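Local coordinates for uncharacterized protein (Bacteroides thetaiotaomicron, PDB 4QNI), which is of unknown function but, as a two-domain protein, is thought to serve as an auxiliary nutrient-binding protein, at residues Y28-S32 with F125-N129; L316-I320 with Q329-W333. All coordinates share one frame; numbering follows the deposited sequence.

Contact 1 (Y28-S32 with F125-N129); sequences YVPYS and FDFRN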
ATOM      1  N   TYR A  28       2.620  10.906 -24.863  1.00 38.77           N
ATOM      2  CA  TYR A  28       2.679  10.444 -26.238  1.00 38.74           C
ATOM      3  C   TYR A  28       2.153  11.542 -27.132  1.00 41.68           C
ATOM      4  O   TYR A  28       1.035  12.032 -26.955  1.00 42.12           O
ATOM      5  CB  TYR A  28       1.904   9.114 -26.391  1.00 41.38           C
ATOM      6  CG  TYR A  28       2.672   7.930 -25.836  1.00 44.33           C
ATOM      7  CD1 TYR A  28       3.506   7.168 -26.657  1.00 47.81           C
ATOM      8  CD2 TYR A  28       2.586   7.582 -24.485  1.00 44.06           C
ATOM      9  CE1 TYR A  28       4.235   6.089 -26.148  1.00 50.42           C
ATOM     10  CE2 TYR A  28       3.296   6.495 -23.970  1.00 44.60           C
ATOM     11  CZ  TYR A  28       4.137   5.765 -24.800  1.00 58.88           C
ATOM     12  OH  TYR A  28       4.860   4.693 -24.320  1.00 68.44           O
ATOM     13  N   VAL A  29       3.005  11.967 -28.053  1.00 37.09           N
ATOM     14  CA  VAL A  29       2.779  13.085 -28.972  1.00 36.52           C
ATOM     15  C   VAL A  29       2.913  12.559 -30.415  1.00 38.85           C
ATOM     16  O   VAL A  29       3.911  11.908 -30.700  1.00 37.13           O
ATOM     17  CB  VAL A  29       3.793  14.253 -28.706  1.00 38.20           C
ATOM     18  CG1 VAL A  29       3.437  15.486 -29.522  1.00 38.57           C
ATOM     19  CG2 VAL A  29       3.921  14.592 -27.225  1.00 37.21           C
ATOM     20  N   PRO A  30       1.966  12.795 -31.342  1.00 36.40           N
ATOM     21  CA  PRO A  30       2.170  12.270 -32.707  1.00 36.84           C
ATOM     22  C   PRO A  30       3.424  12.890 -33.297  1.00 39.85           C
ATOM     23  O   PRO A  30       3.672  14.065 -33.042  1.00 38.09           O
ATOM     24  CB  PRO A  30       0.897  12.672 -33.472  1.00 39.57           C
ATOM     25  CG  PRO A  30       0.235  13.662 -32.655  1.00 44.68           C
ATOM     26  CD  PRO A  30       0.699  13.539 -31.223  1.00 38.93           C
ATOM     27  N   TYR A  31       4.256  12.085 -34.006  1.00 35.89           N
ATOM     28  CA  TYR A  31       5.495  12.580 -34.607  1.00 34.69           C
ATOM     29  C   TYR A  31       5.150  13.741 -35.548  1.00 41.10           C
ATOM     30  O   TYR A  31       5.814  14.773 -35.522  1.00 42.37           O
ATOM     31  CB  TYR A  31       6.253  11.458 -35.304  1.00 33.15           C
ATOM     32  CG  TYR A  31       7.418  11.953 -36.129  1.00 33.19           C
ATOM     33  CD1 TYR A  31       8.634  12.280 -35.531  1.00 33.49           C
ATOM     34  CD2 TYR A  31       7.311  12.088 -37.514  1.00 33.86           C
ATOM     35  CE1 TYR A  31       9.708  12.752 -36.287  1.00 31.05           C
ATOM     36  CE2 TYR A  31       8.377  12.554 -38.277  1.00 34.64           C
ATOM     37  CZ  TYR A  31       9.577  12.880 -37.659  1.00 37.93           C
ATOM     38  OH  TYR A  31      10.649  13.315 -38.402  1.00 36.87           O
ATOM     39  N   SER A  32       4.065  13.584 -36.302  1.00 37.63           N
ATOM     40  CA  SER A  32       3.497  14.586 -37.178  1.00 39.58           C
ATOM     41  C   SER A  32       2.043  14.846 -36.794  1.00 45.37           C
ATOM     42  O   SER A  32       1.256  13.916 -36.664  1.00 44.32           O
ATOM     43  CB  SER A  32       3.582  14.154 -38.645  1.00 42.36           C
ATOM     44  OG  SER A  32       4.910  14.133 -39.124  1.00 46.83           O
ATOM     45  N   PHE A 125       6.373  21.101 -30.929  1.00 36.98           N
ATOM     46  CA  PHE A 125       7.489  20.193 -31.075  1.00 36.46           C
ATOM     47  C   PHE A 125       7.984  20.099 -32.500  1.00 42.88           C
ATOM     48  O   PHE A 125       7.209  20.146 -33.457  1.00 40.31           O
ATOM     49  CB  PHE A 125       7.117  18.773 -30.607  1.00 36.78           C
ATOM     50  CG  PHE A 125       6.816  18.644 -29.143  1.00 37.06           C
ATOM     51  CD1 PHE A 125       7.842  18.517 -28.215  1.00 37.07           C
ATOM     52  CD2 PHE A 125       5.500  18.594 -28.691  1.00 38.25           C
ATOM     53  CE1 PHE A 125       7.562  18.363 -26.859  1.00 36.72           C
ATOM     54  CE2 PHE A 125       5.219  18.440 -27.328  1.00 39.24           C
ATOM     55  CZ  PHE A 125       6.249  18.366 -26.420  1.00 36.82           C
ATOM     56  N   ASP A 126       9.306  19.912 -32.609  1.00 41.01           N
ATOM     57  CA  ASP A 126      10.028  19.686 -33.845  1.00 40.68           C
ATOM     58  C   ASP A 126      10.888  18.476 -33.572  1.00 42.53           C
ATOM     59  O   ASP A 126      11.931  18.589 -32.916  1.00 41.37           O
ATOM     60  CB  ASP A 126      10.832  20.919 -34.288  1.00 42.84           C
ATOM     61  CG  ASP A 126      11.393  20.779 -35.692  1.00 48.76           C
ATOM     62  OD1 ASP A 126      11.301  19.671 -36.265  1.00 48.18           O
ATOM     63  OD2 ASP A 126      11.906  21.780 -36.225  1.00 56.54           O
ATOM     64  N   PHE A 127      10.375  17.301 -33.967  1.00 36.80           N
ATOM     65  CA  PHE A 127      11.006  16.022 -33.700  1.00 34.90           C
ATOM     66  C   PHE A 127      11.944  15.590 -34.822  1.00 41.60           C
ATOM     67  O   PHE A 127      12.566  14.536 -34.725  1.00 42.31           O
ATOM     68  CB  PHE A 127       9.945  14.960 -33.454  1.00 35.65           C
ATOM     69  CG  PHE A 127       8.998  15.135 -32.275  1.00 36.53           C
ATOM     70  CD1 PHE A 127       9.493  15.306 -30.981  1.00 38.15           C
ATOM     71  CD2 PHE A 127       7.617  15.001 -32.441  1.00 37.30           C
ATOM     72  CE1 PHE A 127       8.621  15.410 -29.889  1.00 38.97           C
ATOM     73  CE2 PHE A 127       6.748  15.089 -31.344  1.00 40.13           C
ATOM     74  CZ  PHE A 127       7.256  15.271 -30.075  1.00 38.05           C
ATOM     75  N   ARG A 128      12.070  16.391 -35.873  1.00 40.26           N
ATOM     76  CA  ARG A 128      12.966  16.067 -36.983  1.00 41.15           C
ATOM     77  C   ARG A 128      14.390  15.770 -36.498  1.00 45.31           C
ATOM     78  O   ARG A 128      15.002  16.569 -35.786  1.00 45.65           O
ATOM     79  CB  ARG A 128      12.976  17.200 -38.001  1.00 39.99           C
ATOM     80  CG  ARG A 128      11.688  17.203 -38.810  1.00 44.01           C
ATOM     81  CD  ARG A 128      11.649  18.339 -39.787  1.00 40.42           C
ATOM     82  NE  ARG A 128      11.794  19.638 -39.136  1.00 47.72           N
ATOM     83  CZ  ARG A 128      12.057  20.773 -39.772  1.00 61.64           C
ATOM     84  NH1 ARG A 128      12.223  20.780 -41.090  1.00 55.24           N
ATOM     85  NH2 ARG A 128      12.144  21.909 -39.101  1.00 49.02           N
ATOM     86  N   ASN A 129      14.862  14.576 -36.844  1.00 40.67           N
ATOM     87  CA  ASN A 129      16.179  14.002 -36.558  1.00 40.43           C
ATOM     88  C   ASN A 129      16.435  13.758 -35.086  1.00 43.53           C
ATOM     89  O   ASN A 129      17.597  13.582 -34.707  1.00 42.50           O
ATOM     90  CB  ASN A 129      17.315  14.829 -37.154  1.00 43.05           C
ATOM     91  CG  ASN A 129      17.279  14.806 -38.645  1.00 57.91           C
ATOM     92  OD1 ASN A 129      17.204  13.753 -39.274  1.00 57.04           O
ATOM     93  ND2 ASN A 129      17.233  15.967 -39.224  1.00 52.56           N
TER
HETATM   94  O   HOH W   1      13.395  12.762 -38.454  1.00 38.24           O

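Contact 2 (L316-I320 with Q329-W333); sequences LSRDI and QAIEW. With EDO (1,2-ethanediol), chain J.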
ATOM      1  N   LEU A 316       2.867  -5.333 -32.062  1.00 37.96           N
ATOM      2  CA  LEU A 316       2.473  -4.137 -31.365  1.00 36.62           C
ATOM      3  C   LEU A 316       0.964  -4.051 -31.358  1.00 43.82           C
ATOM      4  O   LEU A 316       0.358  -4.141 -32.413  1.00 43.65           O
ATOM      5  CB  LEU A 316       3.060  -2.904 -32.059  1.00 34.65           C
ATOM      6  CG  LEU A 316       2.637  -1.534 -31.476  1.00 36.21           C
ATOM      7  CD1 LEU A 316       3.262  -1.308 -30.116  1.00 33.33           C
ATOM      8  CD2 LEU A 316       2.936  -0.385 -32.483  1.00 34.78           C
ATOM      9  N   SER A 317       0.365  -3.846 -30.191  1.00 43.88           N
ATOM     10  CA  SER A 317      -1.079  -3.619 -30.052  1.00 45.18           C
ATOM     11  C   SER A 317      -1.318  -2.171 -29.568  1.00 46.78           C
ATOM     12  O   SER A 317      -0.573  -1.644 -28.754  1.00 44.72           O
ATOM     13  CB  SER A 317      -1.720  -4.628 -29.104  1.00 49.99           C
ATOM     14  OG  SER A 317      -1.120  -4.588 -27.824  1.00 65.45           O
ATOM     15  N   ARG A 318      -2.321  -1.541 -30.106  1.00 43.93           N
ATOM     16  CA  ARG A 318      -2.675  -0.176 -29.776  1.00 44.06           C
ATOM     17  C   ARG A 318      -4.177  -0.125 -29.628  1.00 51.03           C
ATOM     18  O   ARG A 318      -4.897  -0.556 -30.529  1.00 52.88           O
ATOM     19  CB  ARG A 318      -2.162   0.777 -30.869  1.00 40.76           C
ATOM     20  CG  ARG A 318      -2.263   2.218 -30.494  1.00 49.02           C
ATOM     21  CD  ARG A 318      -1.741   3.140 -31.570  1.00 49.67           C
ATOM     22  NE  ARG A 318      -0.279   3.210 -31.611  1.00 49.51           N
ATOM     23  CZ  ARG A 318       0.388   3.992 -32.456  1.00 56.27           C
ATOM     24  NH1 ARG A 318      -0.268   4.785 -33.299  1.00 34.96           N
ATOM     25  NH2 ARG A 318       1.717   3.980 -32.474  1.00 34.08           N
ATOM     26  N   ASP A 319      -4.657   0.364 -28.495  1.00 48.97           N
ATOM     27  CA  ASP A 319      -6.089   0.422 -28.268  1.00 51.00           C
ATOM     28  C   ASP A 319      -6.596   1.772 -28.599  1.00 54.44           C
ATOM     29  O   ASP A 319      -6.104   2.774 -28.078  1.00 52.13           O
ATOM     30  CB  ASP A 319      -6.442   0.025 -26.829  1.00 55.62           C
ATOM     31  CG  ASP A 319      -5.959  -1.373 -26.499  1.00 72.11           C
ATOM     32  OD1 ASP A 319      -6.214  -2.296 -27.309  1.00 72.93           O
ATOM     33  OD2 ASP A 319      -5.219  -1.522 -25.501  1.00 81.89           O
ATOM     34  N   ILE A 320      -7.573   1.797 -29.508  1.00 54.42           N
ATOM     35  CA  ILE A 320      -8.213   2.999 -30.014  1.00 55.78           C
ATOM     36  C   ILE A 320      -9.633   3.020 -29.513  1.00 63.97           C
ATOM     37  O   ILE A 320     -10.427   2.147 -29.854  1.00 65.39           O
ATOM     38  CB  ILE A 320      -8.148   3.069 -31.572  1.00 59.23           C
ATOM     39  CG1 ILE A 320      -6.759   2.663 -32.176  1.00 57.63           C
ATOM     40  CG2 ILE A 320      -8.683   4.395 -32.116  1.00 61.46           C
ATOM     41  CD1 ILE A 320      -5.576   3.528 -31.900  1.00 60.14           C
ATOM     42  N   GLN A 329      -5.869  11.449 -30.596  1.00 89.54           N
ATOM     43  CA  GLN A 329      -6.267  11.604 -29.198  1.00 88.52           C
ATOM     44  C   GLN A 329      -7.006  10.364 -28.652  1.00 89.82           C
ATOM     45  O   GLN A 329      -7.019  10.157 -27.430  1.00 90.00           O
ATOM     46  CB  GLN A 329      -7.153  12.847 -29.033  1.00 91.14           C
ATOM     47  CG  GLN A 329      -6.383  14.157 -29.039  1.00103.82           C
ATOM     48  CD  GLN A 329      -7.128  15.219 -28.266  1.00120.09           C
ATOM     49  OE1 GLN A 329      -7.000  15.338 -27.039  1.00110.04           O
ATOM     50  NE2 GLN A 329      -7.936  16.004 -28.964  1.00115.14           N
ATOM     51  N   ALA A 330      -7.598   9.537 -29.553  1.00 82.96           N
ATOM     52  CA  ALA A 330      -8.389   8.338 -29.224  1.00 81.52           C
ATOM     53  C   ALA A 330      -7.583   7.179 -28.596  1.00 77.96           C
ATOM     54  O   ALA A 330      -8.207   6.280 -28.012  1.00 78.90           O
ATOM     55  CB  ALA A 330      -9.100   7.828 -30.472  1.00 83.31           C
ATOM     56  N   ILE A 331      -6.226   7.191 -28.714  1.00 66.25           N
ATOM     57  CA  ILE A 331      -5.348   6.116 -28.227  1.00 61.97           C
ATOM     58  C   ILE A 331      -5.341   6.009 -26.729  1.00 63.70           C
ATOM     59  O   ILE A 331      -5.102   6.997 -26.037  1.00 63.99           O
ATOM     60  CB  ILE A 331      -3.889   6.208 -28.745  1.00 61.81           C
ATOM     61  CG1 ILE A 331      -3.856   6.288 -30.271  1.00 62.26           C
ATOM     62  CG2 ILE A 331      -3.058   5.010 -28.247  1.00 58.82           C
ATOM     63  CD1 ILE A 331      -2.847   7.208 -30.819  1.00 68.97           C
ATOM     64  N   GLU A 332      -5.515   4.770 -26.239  1.00 60.12           N
ATOM     65  CA  GLU A 332      -5.444   4.428 -24.818  1.00 60.00           C
ATOM     66  C   GLU A 332      -4.043   3.901 -24.545  1.00 62.33           C
ATOM     67  O   GLU A 332      -3.811   2.688 -24.521  1.00 63.57           O
ATOM     68  CB  GLU A 332      -6.540   3.423 -24.416  1.00 62.89           C
ATOM     69  CG  GLU A 332      -7.931   4.028 -24.411  1.00 74.34           C
ATOM     70  CD  GLU A 332      -9.049   3.166 -23.851  1.00 96.02           C
ATOM     71  OE1 GLU A 332      -8.850   1.936 -23.702  1.00 88.28           O
ATOM     72  OE2 GLU A 332     -10.129   3.730 -23.559  1.00 86.25           O
ATOM     73  N   TRP A 333      -3.095   4.836 -24.396  1.00 56.11           N
ATOM     74  CA  TRP A 333      -1.676   4.553 -24.148  1.00 52.74           C
ATOM     75  C   TRP A 333      -1.448   3.794 -22.837  1.00 73.09           C
ATOM     76  O   TRP A 333      -2.172   4.075 -21.847  1.00 79.47           O
ATOM     77  CB  TRP A 333      -0.868   5.863 -24.148  1.00 49.24           C
ATOM     78  CG  TRP A 333      -0.756   6.463 -25.509  1.00 48.78           C
ATOM     79  CD1 TRP A 333      -1.419   7.556 -25.978  1.00 51.71           C
ATOM     80  CD2 TRP A 333      -0.025   5.920 -26.628  1.00 48.02           C
ATOM     81  NE1 TRP A 333      -1.093   7.775 -27.304  1.00 50.80           N
ATOM     82  CE2 TRP A 333      -0.247   6.779 -27.730  1.00 51.06           C
ATOM     83  CE3 TRP A 333       0.791   4.781 -26.808  1.00 48.84           C
ATOM     84  CZ2 TRP A 333       0.321   6.546 -28.985  1.00 49.48           C
ATOM     85  CZ3 TRP A 333       1.353   4.550 -28.058  1.00 49.58           C
ATOM     86  CH2 TRP A 333       1.147   5.447 -29.118  1.00 49.98           C
ATOM     87  OXT TRP A 333      -0.558   2.909 -22.826  1.00 86.05           O
TER
HETATM   88  C1  EDO J 408       2.975   1.707 -26.290  1.00 64.15           C
HETATM   89  O1  EDO J 408       2.622   1.956 -24.924  1.00 65.30           O
HETATM   90  C2  EDO J 408       2.229   0.464 -26.898  1.00 67.78           C
HETATM   91  O2  EDO J 408       0.923   0.756 -27.484  1.00 68.33           O
HETATM   92  O   HOH W   2      -2.717   1.246 -26.603  1.00 62.87           O

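Contact 1 (Y28-S32 with F125-N129)
Tyr31 and Phe127 meet because their side chains leave the backbone in different senses: CG of Tyr31 is trans to its own nitrogen (chi1 171°), while CG of Phe127 sits beside its nitrogen (chi1 -62°), and the two slide past each other in opposite directions. The tyrosine ring comes up against the root of the phenylalanine, with CE1 of Tyr31 3.6 Å from CB of Phe127. The Phe127 ring in turn offers its rim to the other segment. In its plane lie the carbonyl oxygens of Pro30 and Tyr31, the latter O 3.6 Å from Phe127 CD2, and the methyl CG1 of Val29, 3.8 Å from Phe127 CE2. That same CG1 also reaches CD2 of Phe125, at 3.8 Å, so one valine branch serves two rings, while CB of Phe125 lies over one face of the Phe127 ring, toward its rim. Both segments belong to the DUF4973 region, of the E-set clan, and meet buried between a mixed sheet, with strand 24-30 beside 160-168, and an antiparallel one, with 118-126 beside 47-56. No direct hydrogen bond spans the segments. Instead a water donates to Tyr31 OH and accepts from Asn129 N, both at 2.8 Å, and the hydroxyl is also hydrogen-bonded to Glu45. Beyond the ring, Arg128 grips Asp126 side-on, NE to OD1 and NH2 to OD2, both 2.9 Å and nearly straight.

Contact 2 (L316-I320 with Q329-W333)
Asp319 and Glu332 supply the direct backbone link, a single beta bridge centred on Ile320 and Ile331. Glu332 N donates to Asp319 O over 2.8 Å in an almost straight line (177° at the hydrogen), and CA of Ile331 adds a CA-H...O contact to the same oxygen. One water extends the join, accepting from Asp319 N and donating to Glu332 O. The C-terminal tail is thereby laid against strand 306-321, which pairs with strand 282-298 in the large antiparallel sheet of the second domain.

Apolar contacts flank this bridge. Ile320 and Ile331 lie side by side and point the same way, CD1 of Ile320 reaching CG1 of Ile331 at 3.6 Å, while CG2 of Ile320 meets CB of Ala330 at 3.8 Å. The other branch of Ile331, CG2, is 3.7 Å from CG of Arg318; it also sits over the centre of the Trp333 ring, 3.3 Å above the plane.

The flat groups meet at a slant. The arginine chain bends at its third torsion (chi3 -78°) and runs alongside the tryptophan, which puts CH2 of Trp333 over one guanidinium face, 3.6 Å from Arg318 NE. With the planes 54° apart, this is a corner of the indole resting on the guanidinium and no parallel stack. An ethanediol, probably from the crystallisation liquor, lies at the indole edge and donates to Ser317 O.

The polar ends turn to other partners: Arg318 NH2 to the carbonyls of Asn169 and Ser172, Asp319 OD1 to His284 and Glu332 OE2 to Asn321. The carboxylates of Asp319 and Glu332 keep their nearest oxygens, OD2 and OE1, 5.3 Å apart, and the bonds to His284 and Asn321 probably ease any repulsion. No side-chain hydrogen bond or salt bridge spans the segments; the join rests on one backbone bond, the water and side-chain packing, the Arg318-Trp333 contact included.

From the N terminus, the chain passes through strand 24-30, and contact 1 closes a long loop of 92 residues when strand 118-126 returns to it, joining two sheets of the N-terminal half. The chain next completes the mixed sheet with strands 135-142 and 160-168, then builds the ten-stranded antiparallel sheet. Contact 2 closes a short loop of eight residues at the end, folding the C terminus back on strand 306-321. The loops are in series, neither nested nor crossed; contact 1 and contact 2 have their centres about 17 Å apart. They touch: the ring of Trp333 stacks on that of Tyr28, its NE1 3.4 Å from Tyr28 CB, bringing the last residue against the N-terminal domain.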